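Local coordinates for putative uncharacterized protein (Burkholderia ambifaria, PDB 3W20), which probably acts as a dioxygenase on N-substituted L-amino acids, using a metal ion and 2-oxoglutarate in a double-stranded beta-helix fold, at residues T183-D188 with T252-T257; A191-W196 with I228-Q233. One frame throughout, in Å; residues are numbered along the deposited sequence. Where two conformers were deposited one is given.

Contact 1 (T183-D188 with T252-T257)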
loop_
_atom_site.group_PDB
_atom_site.type_symbol
_atom_site.label_atom_id
_atom_site.label_comp_id
_atom_site.label_asym_id
_atom_site.label_seq_id
_atom_site.Cartn_x
_atom_site.Cartn_y
_atom_site.Cartn_z
ATOM N N THR A 183 -3.593 28.950 0.794
ATOM C CA THR A 183 -5.028 29.232 0.518
ATOM C C THR A 183 -5.075 29.773 -0.922
ATOM O O THR A 183 -4.251 30.611 -1.331
ATOM C CB THR A 183 -5.615 30.208 1.571
ATOM O OG1 THR A 183 -5.562 29.560 2.861
ATOM C CG2 THR A 183 -7.141 30.425 1.294
ATOM N N ILE A 184 -6.009 29.208 -1.660
ATOM C CA ILE A 184 -6.209 29.542 -3.097
ATOM C C ILE A 184 -7.491 30.379 -3.302
ATOM O O ILE A 184 -7.434 31.413 -3.988
ATOM C CB ILE A 184 -6.267 28.251 -3.940
ATOM C CG1 ILE A 184 -4.895 27.522 -3.903
ATOM C CG2 ILE A 184 -6.570 28.573 -5.411
ATOM C CD1 ILE A 184 -3.712 28.282 -4.461
ATOM N N GLN A 185 -8.603 29.916 -2.714
ATOM C CA GLN A 185 -9.912 30.629 -2.710
ATOM C C GLN A 185 -10.483 30.727 -1.316
ATOM O O GLN A 185 -10.660 29.704 -0.641
ATOM C CB GLN A 185 -10.897 29.856 -3.634
ATOM C CG GLN A 185 -12.324 30.403 -3.655
ATOM C CD GLN A 185 -13.209 29.726 -4.691
ATOM O OE1 GLN A 185 -12.949 28.625 -5.152
ATOM N NE2 GLN A 185 -14.274 30.408 -5.057
ATOM N N GLY A 186 -10.839 31.945 -0.884
ATOM C CA GLY A 186 -11.333 32.105 0.501
ATOM C C GLY A 186 -12.840 32.087 0.477
ATOM O O GLY A 186 -13.433 32.420 -0.556
ATOM N N ALA A 187 -13.459 31.678 1.588
ATOM C CA ALA A 187 -14.916 31.639 1.724
ATOM C C ALA A 187 -15.434 33.081 1.824
ATOM O O ALA A 187 -14.692 34.009 2.254
ATOM C CB ALA A 187 -15.310 30.824 2.982
ATOM N N ASP A 188 -16.706 33.266 1.442
ATOM C CA ASP A 188 -17.372 34.594 1.482
ATOM C C ASP A 188 -17.291 35.237 2.870
ATOM O O ASP A 188 -16.999 36.438 3.008
ATOM C CB ASP A 188 -18.844 34.518 1.015
ATOM C CG ASP A 188 -18.987 34.446 -0.524
ATOM O OD1 ASP A 188 -18.088 34.952 -1.234
ATOM O OD2 ASP A 188 -20.004 33.885 -1.018
ATOM N N THR A 252 -19.082 29.865 4.381
ATOM C CA THR A 252 -20.371 30.248 3.744
ATOM C C THR A 252 -20.333 30.006 2.252
ATOM O O THR A 252 -21.392 29.864 1.619
ATOM C CB THR A 252 -20.802 31.692 4.021
ATOM O OG1 THR A 252 -19.795 32.628 3.598
ATOM C CG2 THR A 252 -21.183 31.879 5.500
ATOM N N SER A 253 -19.131 29.976 1.665
ATOM C CA SER A 253 -19.010 29.568 0.256
ATOM C C SER A 253 -17.722 28.765 0.080
ATOM O O SER A 253 -16.965 28.555 1.050
ATOM C CB SER A 253 -19.035 30.771 -0.668
ATOM O OG SER A 253 -18.033 31.720 -0.340
ATOM N N THR A 254 -17.465 28.337 -1.151
ATOM C CA THR A 254 -16.307 27.482 -1.418
ATOM C C THR A 254 -14.948 28.100 -0.991
ATOM O O THR A 254 -14.598 29.245 -1.361
ATOM C CB THR A 254 -16.296 26.984 -2.886
ATOM O OG1 THR A 254 -17.585 26.394 -3.189
ATOM C CG2 THR A 254 -15.209 25.908 -3.061
ATOM N N ARG A 255 -14.179 27.274 -0.258
ATOM C CA ARG A 255 -12.801 27.616 0.156
ATOM C C ARG A 255 -11.908 26.563 -0.529
ATOM O O ARG A 255 -12.232 25.377 -0.499
ATOM C CB ARG A 255 -12.688 27.557 1.689
ATOM C CG ARG A 255 -11.337 27.969 2.302
ATOM C CD ARG A 255 -11.429 27.770 3.808
ATOM N NE ARG A 255 -10.149 27.962 4.513
ATOM C CZ ARG A 255 -9.355 26.975 4.973
ATOM N NH1 ARG A 255 -9.683 25.683 4.865
ATOM N NH2 ARG A 255 -8.232 27.308 5.622
ATOM N N ARG A 256 -10.835 26.995 -1.193
ATOM C CA ARG A 256 -9.882 26.008 -1.705
ATOM C C ARG A 256 -8.496 26.232 -1.107
ATOM O O ARG A 256 -8.053 27.373 -1.051
ATOM C CB ARG A 256 -9.820 26.106 -3.234
ATOM C CG ARG A 256 -11.074 25.507 -3.858
ATOM C CD ARG A 256 -11.003 25.542 -5.355
ATOM N NE ARG A 256 -10.880 26.893 -5.857
ATOM C CZ ARG A 256 -10.125 27.191 -6.885
ATOM N NH1 ARG A 256 -9.452 26.212 -7.487
ATOM N NH2 ARG A 256 -10.034 28.430 -7.300
ATOM N N THR A 257 -7.851 25.136 -0.679
ATOM C CA THR A 257 -6.453 25.163 -0.175
ATOM C C THR A 257 -5.701 23.967 -0.767
ATOM O O THR A 257 -6.338 23.015 -1.292
ATOM C CB THR A 257 -6.363 25.081 1.384
ATOM O OG1 THR A 257 -6.782 23.794 1.769
ATOM C CG2 THR A 257 -7.306 26.127 2.039
#
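Q185 and R256 bury the most surface here, pairing across a classic beta bulge between two antiparallel strands of the double-stranded beta-helix. The evidence is a register shift of one residue: T183 sits opposite T257 as a non-hydrogen-bonded pair, yet two consecutive residues, I184 and Q185, are set against the single residue R256. The carbonyl R256 O therefore takes two donors, I184 N at 2.8 Å and Q185 N at 3.1 Å. The return bond, R256 N to Q185 O, is 2.8 Å long; R255 CA adds a CA-H...O contact to the same oxygen. The strand that carries R256 also holds R255 and T257 of the 2-oxoglutarate site, and R255 CB and CG pack on Q185 O.

The two long side chains cross on the sheet face they share. Q185 runs out extended, with CG trans to the backbone N (chi1 176°), and brings its CG to 3.4 Å from T254 O. R256 bends back at chi3, its guanidinium plane nearly perpendicular (89°) to the Q185 amide. I184 CG2 lies over one guanidinium face, offset toward the rim, and W52 of helix 48-52 makes a cation-pi contact with the same arginine. Further along, A187 CB rests 3.4 Å from S253 O. At the guanidinium edge, R256 NE donates to Q185 OE1 at 2.8 Å, the oxygen lying 19° out of the guanidinium plane.

Contact 2 (A191-W196 with I228-Q233)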
loop_
_atom_site.group_PDB
_atom_site.type_symbol
_atom_site.label_atom_id
_atom_site.label_comp_id
_atom_site.label_asym_id
_atom_site.label_seq_id
_atom_site.Cartn_x
_atom_site.Cartn_y
_atom_site.Cartn_z
ATOM N N ALA A 191 -13.805 32.470 6.313
ATOM C CA ALA A 191 -13.558 31.353 7.257
ATOM C C ALA A 191 -12.086 31.112 7.462
ATOM O O ALA A 191 -11.317 30.967 6.484
ATOM C CB ALA A 191 -14.184 30.070 6.764
ATOM N N GLY A 192 -11.672 31.000 8.716
ATOM C CA GLY A 192 -10.235 30.806 8.900
ATOM C C GLY A 192 -10.031 29.649 9.851
ATOM O O GLY A 192 -10.751 28.701 9.789
HETATM N N MSE A 193 -9.008 29.751 10.705
HETATM C CA MSE A 193 -8.542 28.632 11.558
HETATM C C MSE A 193 -8.387 29.118 12.962
HETATM O O MSE A 193 -7.814 30.216 13.179
HETATM C CB MSE A 193 -7.186 28.099 11.018
HETATM C CG MSE A 193 -6.841 26.865 11.832
HETATM SE SE MSE A 193 -5.096 26.263 11.013
HETATM C CE MSE A 193 -4.098 26.049 12.576
ATOM N N VAL A 194 -8.833 28.336 13.919
ATOM C CA VAL A 194 -8.561 28.627 15.315
ATOM C C VAL A 194 -7.545 27.530 15.791
ATOM O O VAL A 194 -7.671 26.354 15.441
ATOM C CB VAL A 194 -9.827 28.561 16.151
ATOM C CG1 VAL A 194 -9.466 28.804 17.586
ATOM C CG2 VAL A 194 -10.759 29.665 15.630
HETATM N N MSE A 195 -6.558 27.939 16.586
HETATM C CA MSE A 195 -5.541 26.998 17.073
HETATM C C MSE A 195 -5.451 27.240 18.599
HETATM O O MSE A 195 -5.221 28.410 19.049
HETATM C CB MSE A 195 -4.190 27.274 16.307
HETATM C CG MSE A 195 -3.199 26.393 17.014
HETATM SE SE MSE A 195 -1.486 26.605 15.964
HETATM C CE MSE A 195 -0.826 28.250 16.407
ATOM N N TRP A 196 -5.671 26.165 19.419
ATOM C CA TRP A 196 -5.521 26.297 20.827
ATOM C C TRP A 196 -4.201 25.793 21.402
ATOM O O TRP A 196 -3.537 24.912 20.826
ATOM C CB TRP A 196 -6.602 25.485 21.512
ATOM C CG TRP A 196 -8.038 25.965 21.264
ATOM C CD1 TRP A 196 -8.824 26.789 22.088
ATOM C CD2 TRP A 196 -8.908 25.623 20.137
ATOM N NE1 TRP A 196 -10.082 26.960 21.545
ATOM C CE2 TRP A 196 -10.211 26.279 20.406
ATOM C CE3 TRP A 196 -8.803 24.793 19.064
ATOM C CZ2 TRP A 196 -11.276 26.166 19.517
ATOM C CZ3 TRP A 196 -9.878 24.695 18.163
ATOM C CH2 TRP A 196 -11.102 25.330 18.422
ATOM N N ILE A 228 -5.152 31.207 19.160
ATOM C CA ILE A 228 -4.720 32.085 18.069
ATOM C C ILE A 228 -5.762 31.918 17.012
ATOM O O ILE A 228 -6.030 30.783 16.547
ATOM C CB ILE A 228 -3.385 31.567 17.538
ATOM C CG1 ILE A 228 -2.330 31.770 18.615
ATOM C CG2 ILE A 228 -3.016 32.305 16.271
ATOM C CD1 ILE A 228 -0.974 31.209 18.220
HETATM N N MSE A 229 -6.452 33.021 16.647
HETATM C CA MSE A 229 -7.341 32.998 15.464
HETATM C C MSE A 229 -6.652 33.527 14.214
HETATM O O MSE A 229 -6.079 34.587 14.206
HETATM C CB MSE A 229 -8.696 33.709 15.763
HETATM C CG MSE A 229 -9.492 32.858 16.768
HETATM SE SE MSE A 229 -11.100 33.862 17.342
HETATM C CE MSE A 229 -11.694 34.411 15.551
ATOM N N LEU A 230 -6.672 32.727 13.130
ATOM C CA LEU A 230 -5.987 33.057 11.902
ATOM C C LEU A 230 -7.049 33.165 10.790
ATOM O O LEU A 230 -8.036 32.435 10.864
ATOM C CB LEU A 230 -5.088 31.856 11.533
ATOM C CG LEU A 230 -3.907 31.531 12.439
ATOM C CD1 LEU A 230 -3.130 30.355 11.880
ATOM C CD2 LEU A 230 -3.019 32.761 12.476
ATOM N N LYS A 231 -6.886 34.116 9.873
ATOM C CA LYS A 231 -7.766 34.215 8.710
ATOM C C LYS A 231 -6.862 34.295 7.489
ATOM O O LYS A 231 -6.622 35.387 6.940
ATOM C CB LYS A 231 -8.606 35.523 8.777
ATOM C CG LYS A 231 -9.557 35.704 9.961
ATOM C CD LYS A 231 -10.777 34.805 9.914
ATOM C CE LYS A 231 -11.904 35.399 10.802
ATOM N NZ LYS A 231 -13.146 34.590 10.843
ATOM N N PRO A 232 -6.274 33.175 7.074
ATOM C CA PRO A 232 -5.321 33.219 5.957
ATOM C C PRO A 232 -6.113 33.615 4.667
ATOM O O PRO A 232 -7.265 33.156 4.468
ATOM C CB PRO A 232 -4.785 31.771 5.873
ATOM C CG PRO A 232 -5.173 31.122 7.134
ATOM C CD PRO A 232 -6.429 31.826 7.639
ATOM N N GLN A 233 -5.487 34.422 3.845
ATOM C CA GLN A 233 -6.111 34.955 2.623
ATOM C C GLN A 233 -5.569 34.234 1.416
ATOM O O GLN A 233 -4.455 33.702 1.429
ATOM C CB GLN A 233 -5.803 36.450 2.506
ATOM C CG GLN A 233 -6.305 37.250 3.734
ATOM C CD GLN A 233 -7.816 37.123 3.850
ATOM O OE1 GLN A 233 -8.387 36.592 4.825
ATOM N NE2 GLN A 233 -8.480 37.547 2.807
#
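M193-W196 and I228-L230 pair as antiparallel strands, their axes 4.8 Å apart at closest approach and 161° between their directions. Strand 193-196 is the middle one of a three-stranded antiparallel sheet, between 227-230 and 246-248. Two hydrogen-bonded pairs, M193 with L230 and M195 with I228, flank the non-hydrogen-bonded pair V194 with M229, whose CA atoms are 4.5 Å apart. Four backbone bonds follow from this register: L230 N to M193 O and I228 N to M195 O at 2.8 Å, M193 N to L230 O and M195 N to I228 O at 2.9 Å. Past the paired strands the two segments stay close: G192 CA makes a CA-H...O contact of 3.4 Å to L230 O, and P232 CD packs 4.1 Å from G192 CA.

The side chains divide between two faces. On one, selenomethionines M193 and M195 lie with I228 and L230. M195 leaves with CG anti to the backbone N (chi1 173°) and a bend at chi3 that carries CE against I228 CD1 at 3.5 Å, tighter than usual van der Waals contact; the two side chains run side by side in the same direction. F240 of strand 236-241 packs against M193 and M195 from this face, and M193 also touches the zinc ligand H246. On the other, V194 CG1 lies over one face of the W196 ring. K231 passes its CD near G192. Cohesion between the segments thus rests on backbone bonding and apolar contact, while the lysine ammonium is paired in a salt bridge with E249, just after strand 246-248.

In the fold
Contact 2 is nested within the chain loop that contact 1 closes, and their centres lie 13 Å apart. They meet directly: T183 CB is 3.7 Å from Q233 O, T183 OG1 is 3.8 Å from P232 CB, and R255 NE is 3.8 Å from A191 O. F181 is shared, touching R255 and T257 of contact 1 and M193 and P232 of contact 2. Contact 1 supplies R255 and T257 of the 2-oxoglutarate site, beside Y143 and R141, although 2-oxoglutarate is not bound to this chain; the R255 side chain is about 10 Å from the zinc ion. Contact 2 approaches the metal through M193, whose side chain is about 7 Å from zinc and about 4 Å from that of its ligand H246.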